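Local atomic coordinates of 6-phospho-beta-glucosidase (Thermotoga maritima, PDB entry 1UP7), a protein that hydrolyses cellobiose 6'-phosphate to glucose 6-phosphate and glucose, using NAD+ and a manganese ion as cofactors. Residues A[262-274]-A[284-296]. Numbering follows the deposited sequence.
With G6P (6-O-phosphono-alpha-D-glucopyranose), chain J; NAD (nicotinamide-adenine-dinucleotide), chain I.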
loop_
_atom_site.group_PDB
_atom_site.type_symbol
_atom_site.label_atom_id
_atom_site.label_comp_id
_atom_site.label_asym_id
_atom_site.label_seq_id
_atom_site.Cartn_x
_atom_site.Cartn_y
_atom_site.Cartn_z
ATOM N N LEU A 262 -29.042 5.040 -34.952
ATOM C CA LEU A 262 -27.711 5.045 -34.333
ATOM C C LEU A 262 -27.190 6.475 -34.191
ATOM O O LEU A 262 -27.250 7.246 -35.146
ATOM C CB LEU A 262 -26.705 4.218 -35.148
ATOM C CG LEU A 262 -26.846 2.679 -35.125
ATOM C CD1 LEU A 262 -26.009 2.066 -36.224
ATOM C CD2 LEU A 262 -26.511 2.056 -33.772
ATOM N N ARG A 263 -26.714 6.829 -33.003
ATOM C CA ARG A 263 -26.216 8.160 -32.765
ATOM C C ARG A 263 -25.221 8.556 -33.869
ATOM O O ARG A 263 -25.276 9.669 -34.395
ATOM C CB ARG A 263 -25.523 8.216 -31.422
ATOM C CG ARG A 263 -25.031 9.597 -31.054
ATOM C CD ARG A 263 -26.110 10.717 -31.045
ATOM N NE ARG A 263 -25.450 12.023 -30.920
ATOM C CZ ARG A 263 -25.996 13.192 -31.246
ATOM N NH1 ARG A 263 -27.234 13.246 -31.721
ATOM N NH2 ARG A 263 -25.288 14.316 -31.098
ATOM N N ALA A 264 -24.316 7.634 -34.224
ATOM C CA ALA A 264 -23.300 7.928 -35.232
ATOM C C ALA A 264 -23.901 8.381 -36.548
ATOM O O ALA A 264 -23.318 9.247 -37.212
ATOM C CB ALA A 264 -22.311 6.735 -35.477
ATOM N N ARG A 265 -25.039 7.803 -36.940
ATOM C CA ARG A 265 -25.706 8.258 -38.143
ATOM C C ARG A 265 -26.350 9.618 -37.987
ATOM O O ARG A 265 -26.380 10.362 -38.972
ATOM C CB ARG A 265 -26.696 7.240 -38.745
ATOM C CG ARG A 265 -26.065 6.002 -39.346
ATOM C CD ARG A 265 -27.051 4.894 -39.617
ATOM N NE ARG A 265 -27.733 5.031 -40.913
ATOM C CZ ARG A 265 -27.302 4.467 -42.032
ATOM N NH1 ARG A 265 -26.193 3.730 -42.017
ATOM N NH2 ARG A 265 -27.971 4.628 -43.168
ATOM N N GLU A 266 -26.845 9.972 -36.794
ATOM C CA GLU A 266 -27.396 11.321 -36.693
ATOM C C GLU A 266 -26.256 12.323 -36.713
ATOM O O GLU A 266 -26.365 13.337 -37.363
ATOM C CB GLU A 266 -28.459 11.532 -35.610
ATOM C CG GLU A 266 -28.188 11.029 -34.206
ATOM C CD GLU A 266 -29.457 11.165 -33.321
ATOM O OE1 GLU A 266 -30.591 11.066 -33.876
ATOM O OE2 GLU A 266 -29.333 11.362 -32.079
ATOM N N VAL A 267 -25.132 11.979 -36.095
ATOM C CA VAL A 267 -23.972 12.861 -36.098
ATOM C C VAL A 267 -23.436 13.090 -37.534
ATOM O O VAL A 267 -23.014 14.185 -37.857
ATOM C CB VAL A 267 -22.868 12.334 -35.218
ATOM C CG1 VAL A 267 -21.621 13.121 -35.458
ATOM C CG2 VAL A 267 -23.290 12.358 -33.717
ATOM N N MET A 268 -23.474 12.074 -38.395
ATOM C CA MET A 268 -23.092 12.289 -39.790
ATOM C C MET A 268 -23.971 13.338 -40.453
ATOM O O MET A 268 -23.454 14.162 -41.206
ATOM C CB MET A 268 -23.130 11.024 -40.665
ATOM C CG MET A 268 -22.059 9.961 -40.372
ATOM S SD MET A 268 -22.468 8.416 -41.264
ATOM C CE MET A 268 -21.264 7.251 -40.595
ATOM N N LYS A 269 -25.289 13.284 -40.230
ATOM C CA LYS A 269 -26.185 14.306 -40.768
ATOM C C LYS A 269 -25.834 15.681 -40.185
ATOM O O LYS A 269 -25.686 16.628 -40.941
ATOM C CB LYS A 269 -27.664 14.006 -40.506
ATOM C CG LYS A 269 -28.324 13.033 -41.480
ATOM C CD LYS A 269 -29.230 12.039 -40.707
ATOM C CE LYS A 269 -29.973 11.081 -41.621
ATOM N NZ LYS A 269 -31.410 11.499 -41.777
ATOM N N ILE A 270 -25.720 15.779 -38.862
ATOM C CA ILE A 270 -25.398 17.032 -38.201
ATOM C C ILE A 270 -24.097 17.608 -38.787
ATOM O O ILE A 270 -24.022 18.789 -39.140
ATOM C CB ILE A 270 -25.255 16.776 -36.685
ATOM C CG1 ILE A 270 -26.642 16.629 -36.034
ATOM C CG2 ILE A 270 -24.347 17.829 -36.005
ATOM C CD1 ILE A 270 -26.600 15.658 -34.838
ATOM N N GLU A 271 -23.081 16.756 -38.895
ATOM C CA GLU A 271 -21.787 17.162 -39.403
ATOM C C GLU A 271 -21.835 17.670 -40.847
ATOM O O GLU A 271 -21.156 18.642 -41.194
ATOM C CB GLU A 271 -20.821 16.002 -39.300
ATOM C CG GLU A 271 -19.992 16.043 -38.023
ATOM C CD GLU A 271 -18.678 15.305 -38.194
ATOM O OE1 GLU A 271 -18.335 14.966 -39.372
ATOM O OE2 GLU A 271 -17.991 15.059 -37.154
ATOM N N LYS A 272 -22.631 17.026 -41.692
ATOM C CA LYS A 272 -22.735 17.456 -43.076
ATOM C C LYS A 272 -23.399 18.827 -43.199
ATOM O O LYS A 272 -23.078 19.574 -44.131
ATOM C CB LYS A 272 -23.493 16.449 -43.955
ATOM N N GLU A 273 -24.337 19.136 -42.295
ATOM C CA GLU A 273 -24.972 20.457 -42.231
ATOM C C GLU A 273 -23.997 21.502 -41.665
ATOM O O GLU A 273 -23.961 22.638 -42.124
ATOM C CB GLU A 273 -26.243 20.421 -41.375
ATOM C CG GLU A 273 -27.493 19.883 -42.071
ATOM C CD GLU A 273 -28.559 19.358 -41.086
ATOM O OE1 GLU A 273 -28.294 19.273 -39.846
ATOM O OE2 GLU A 273 -29.677 19.012 -41.542
ATOM N N LEU A 274 -23.214 21.123 -40.665
ATOM C CA LEU A 274 -22.210 22.029 -40.104
ATOM C C LEU A 274 -21.160 22.412 -41.167
ATOM O O LEU A 274 -20.854 23.604 -41.359
ATOM C CB LEU A 274 -21.562 21.428 -38.856
ATOM C CG LEU A 274 -22.415 21.537 -37.582
ATOM C CD1 LEU A 274 -21.820 20.714 -36.467
ATOM C CD2 LEU A 274 -22.586 22.984 -37.160
ATOM N N ILE A 284 -19.640 31.342 -35.258
ATOM C CA ILE A 284 -19.940 29.936 -34.962
ATOM C C ILE A 284 -21.456 29.692 -34.969
ATOM O O ILE A 284 -22.201 30.398 -34.271
ATOM C CB ILE A 284 -19.294 29.522 -33.620
ATOM C CG1 ILE A 284 -17.783 29.773 -33.687
ATOM C CG2 ILE A 284 -19.584 28.039 -33.300
ATOM C CD1 ILE A 284 -17.031 29.523 -32.406
ATOM N N PRO A 285 -21.934 28.732 -35.766
ATOM C CA PRO A 285 -23.379 28.502 -35.884
ATOM C C PRO A 285 -23.926 27.848 -34.610
ATOM O O PRO A 285 -23.244 27.020 -33.966
ATOM C CB PRO A 285 -23.495 27.511 -37.053
ATOM C CG PRO A 285 -22.101 27.356 -37.627
ATOM C CD PRO A 285 -21.151 27.757 -36.555
ATOM N N GLU A 286 -25.165 28.191 -34.262
ATOM C CA GLU A 286 -25.802 27.624 -33.065
ATOM C C GLU A 286 -25.928 26.097 -33.160
ATOM O O GLU A 286 -25.890 25.417 -32.134
ATOM C CB GLU A 286 -27.165 28.299 -32.783
ATOM C CG GLU A 286 -27.729 28.001 -31.383
ATOM N N GLU A 287 -26.053 25.573 -34.387
ATOM C CA GLU A 287 -26.190 24.132 -34.627
ATOM C C GLU A 287 -25.039 23.282 -34.097
ATOM O O GLU A 287 -25.189 22.062 -33.968
ATOM C CB GLU A 287 -26.402 23.804 -36.109
ATOM C CG GLU A 287 -26.196 22.313 -36.410
ATOM C CD GLU A 287 -26.836 21.820 -37.699
ATOM O OE1 GLU A 287 -27.498 22.604 -38.428
ATOM O OE2 GLU A 287 -26.670 20.609 -37.980
ATOM N N LEU A 288 -23.900 23.895 -33.780
ATOM C CA LEU A 288 -22.829 23.143 -33.121
ATOM C C LEU A 288 -23.189 22.712 -31.681
ATOM O O LEU A 288 -22.493 21.881 -31.089
ATOM C CB LEU A 288 -21.483 23.886 -33.191
ATOM C CG LEU A 288 -20.207 23.211 -32.673
ATOM C CD1 LEU A 288 -20.060 21.832 -33.257
ATOM C CD2 LEU A 288 -18.995 24.038 -33.033
ATOM N N THR A 289 -24.286 23.222 -31.120
ATOM C CA THR A 289 -24.732 22.728 -29.791
ATOM C C THR A 289 -25.465 21.376 -29.868
ATOM O O THR A 289 -25.480 20.613 -28.885
ATOM C CB THR A 289 -25.593 23.749 -29.056
ATOM O OG1 THR A 289 -26.615 24.225 -29.940
ATOM C CG2 THR A 289 -24.761 24.996 -28.714
ATOM N N LYS A 290 -26.054 21.083 -31.039
ATOM C CA LYS A 290 -26.596 19.745 -31.357
ATOM C C LYS A 290 -25.600 18.611 -31.098
ATOM O O LYS A 290 -25.987 17.440 -30.985
ATOM C CB LYS A 290 -27.010 19.683 -32.819
ATOM C CG LYS A 290 -28.332 20.360 -33.107
ATOM C CD LYS A 290 -28.909 19.923 -34.463
ATOM C CE LYS A 290 -29.717 18.608 -34.369
ATOM N NZ LYS A 290 -30.671 18.495 -35.545
ATOM N N ARG A 291 -24.308 18.948 -31.022
ATOM C CA ARG A 291 -23.291 17.976 -30.623
ATOM C C ARG A 291 -23.149 17.981 -29.086
ATOM O O ARG A 291 -23.444 19.014 -28.441
ATOM C CB ARG A 291 -21.945 18.299 -31.296
ATOM C CG ARG A 291 -21.997 18.420 -32.850
ATOM C CD ARG A 291 -21.836 17.099 -33.637
ATOM N NE ARG A 291 -21.276 16.018 -32.840
ATOM C CZ ARG A 291 -20.105 15.423 -33.081
ATOM N NH1 ARG A 291 -19.358 15.786 -34.126
ATOM N NH2 ARG A 291 -19.675 14.464 -32.266
ATOM N N GLY A 292 -22.748 16.845 -28.503
ATOM C CA GLY A 292 -22.717 16.695 -27.051
ATOM C C GLY A 292 -21.330 16.982 -26.513
ATOM O O GLY A 292 -21.013 16.689 -25.343
ATOM N N GLY A 293 -20.487 17.570 -27.347
ATOM C CA GLY A 293 -19.095 17.761 -26.978
ATOM C C GLY A 293 -18.804 19.182 -26.531
ATOM O O GLY A 293 -17.669 19.550 -26.182
ATOM N N SER A 294 -19.830 19.998 -26.498
ATOM C CA SER A 294 -19.598 21.372 -26.114
ATOM C C SER A 294 -18.864 21.566 -24.765
ATOM O O SER A 294 -18.934 20.734 -23.826
ATOM C CB SER A 294 -20.898 22.169 -26.202
ATOM O OG SER A 294 -21.219 22.324 -27.596
ATOM N N MET A 295 -18.159 22.691 -24.695
ATOM C CA MET A 295 -17.313 23.050 -23.570
ATOM C C MET A 295 -16.051 22.215 -23.417
ATOM O O MET A 295 -15.213 22.473 -22.539
ATOM C CB MET A 295 -18.116 23.232 -22.284
ATOM C CG MET A 295 -18.633 24.672 -22.198
ATOM S SD MET A 295 -19.376 25.156 -20.601
ATOM C CE MET A 295 -18.892 23.915 -19.552
ATOM N N TYR A 296 -15.866 21.242 -24.294
ATOM C CA TYR A 296 -14.571 20.574 -24.385
ATOM C C TYR A 296 -13.523 21.654 -24.641
ATOM O O TYR A 296 -12.423 21.615 -24.080
ATOM C CB TYR A 296 -14.568 19.602 -25.564
ATOM C CG TYR A 296 -14.739 18.112 -25.236
ATOM C CD1 TYR A 296 -16.001 17.520 -25.185
ATOM C CD2 TYR A 296 -13.636 17.282 -25.048
ATOM C CE1 TYR A 296 -16.154 16.130 -24.911
ATOM C CE2 TYR A 296 -13.787 15.903 -24.783
ATOM C CZ TYR A 296 -15.037 15.350 -24.725
ATOM O OH TYR A 296 -15.182 14.005 -24.471
HETATM C C1 G6P J . -20.619 13.947 -24.085
HETATM C C2 G6P J . -19.371 13.127 -23.657
HETATM C C3 G6P J . -18.362 13.085 -24.803
HETATM C C4 G6P J . -19.039 12.396 -25.977
HETATM C C5 G6P J . -20.236 13.261 -26.417
HETATM C C6 G6P J . -20.983 12.594 -27.563
HETATM O O1 G6P J . -21.665 14.001 -23.096
HETATM O O2 G6P J . -18.717 13.644 -22.499
HETATM O O3 G6P J . -17.134 12.441 -24.444
HETATM O O4 G6P J . -18.102 12.141 -27.023
HETATM O O5 G6P J . -21.175 13.466 -25.330
HETATM O O6 G6P J . -21.561 13.560 -28.427
HETATM P P G6P J . -21.861 13.210 -29.970
HETATM O O1P G6P J . -22.275 14.511 -30.618
HETATM O O2P G6P J . -22.975 12.199 -30.198
HETATM O O3P G6P J . -20.578 12.705 -30.567
HETATM P PA NAD I . -14.661 13.460 -36.130
HETATM O O1A NAD I . -15.190 12.269 -36.824
HETATM O O2A NAD I . -15.089 14.821 -36.722
HETATM O O5B NAD I . -13.052 13.288 -36.203
HETATM C C5B NAD I . -12.223 14.413 -36.068
HETATM C C4B NAD I . -11.190 14.444 -37.187
HETATM O O4B NAD I . -10.206 13.432 -36.988
HETATM C C3B NAD I . -11.746 14.230 -38.589
HETATM O O3B NAD I . -11.502 15.409 -39.340
HETATM C C2B NAD I . -10.955 13.044 -39.146
HETATM O O2B NAD I . -10.616 13.215 -40.506
HETATM C C1B NAD I . -9.703 13.111 -38.288
HETATM N N9A NAD I . -8.940 11.870 -38.199
HETATM C C8A NAD I . -9.375 10.558 -38.194
HETATM N N7A NAD I . -8.275 9.787 -38.049
HETATM C C5A NAD I . -7.179 10.556 -37.910
HETATM C C6A NAD I . -5.826 10.287 -37.751
HETATM N N6A NAD I . -5.363 9.044 -37.685
HETATM N N1A NAD I . -4.931 11.347 -37.666
HETATM C C2A NAD I . -5.379 12.654 -37.757
HETATM N N3A NAD I . -6.717 12.905 -37.944
HETATM C C4A NAD I . -7.589 11.875 -38.020
HETATM O O3 NAD I . -15.144 13.324 -34.602
HETATM P PN NAD I . -15.284 14.466 -33.487
HETATM O O1N NAD I . -16.723 14.416 -33.123
HETATM O O2N NAD I . -14.670 15.723 -33.854
HETATM O O5D NAD I . -14.389 13.934 -32.273
HETATM C C5D NAD I . -13.069 13.437 -32.403
HETATM C C4D NAD I . -12.741 12.630 -31.137
HETATM O O4D NAD I . -12.796 13.417 -29.948
HETATM C C3D NAD I . -13.723 11.490 -30.913
HETATM O O3D NAD I . -12.952 10.409 -30.482
HETATM C C2D NAD I . -14.646 11.980 -29.802
HETATM O O2D NAD I . -15.205 10.962 -28.990
HETATM C C1D NAD I . -13.797 12.965 -29.031
HETATM N N1N NAD I . -14.567 14.177 -28.737
HETATM C C2N NAD I . -13.969 15.355 -29.126
HETATM C C3N NAD I . -14.573 16.570 -28.914
HETATM C C7N NAD I . -13.867 17.820 -29.385
HETATM O O7N NAD I . -13.773 18.988 -28.592
HETATM N N7N NAD I . -13.300 17.801 -30.601
HETATM C C4N NAD I . -15.823 16.567 -28.288
HETATM C C5N NAD I . -16.449 15.373 -27.877
HETATM C C6N NAD I . -15.797 14.163 -28.112
#
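Arg263 makes the hydrogen bond between the segments: its NH2 donates to Lys290 O at 3.2 Å, in the carbonyl plane and near that of the guanidinium. Arg263 NE points almost straight (171°) at G6P O2P, 2.6 Å away, while Arg263 NH1 forms a salt bridge with Glu266 OE2 at 2.8 Å; together these bonds hold the guanidinium's rotation. A leucine in place of Arg263 would probably leave O2P without its short bond and Glu266 without its cation, and untie the Lys290 carbonyl from the helix.

Charge also governs Arg291. Bends at chi2 (-86°) and chi3 (-17°) swing its guanidinium between the two ligands: Arg291 NH2 reaches G6P O3P at 2.6 Å and, like NH1, NAD O1N. G6P O1P takes bonds from Arg263 NH2, Arg291 NE and Gly292 N. Arg291 NH1 also forms a longer salt bridge, 3.4 Å, with Glu271 OE2. In the C-terminal domain of this family 4 glycosidase, helix 263-278 supplies Arg263 to the phosphate, and Arg291 on the following loop spans G6P and NAD; Arg89 of helix 85-94, which touches Arg263, also hydrogen-bonds G6P.

Apolar packing backs these groups. Val267 CG1 sits over the centre of one Arg291 guanidinium face, and Ile270 CG2 presses on Arg291 CD. Farther along, Leu274 CD1 meets Leu288 CD1.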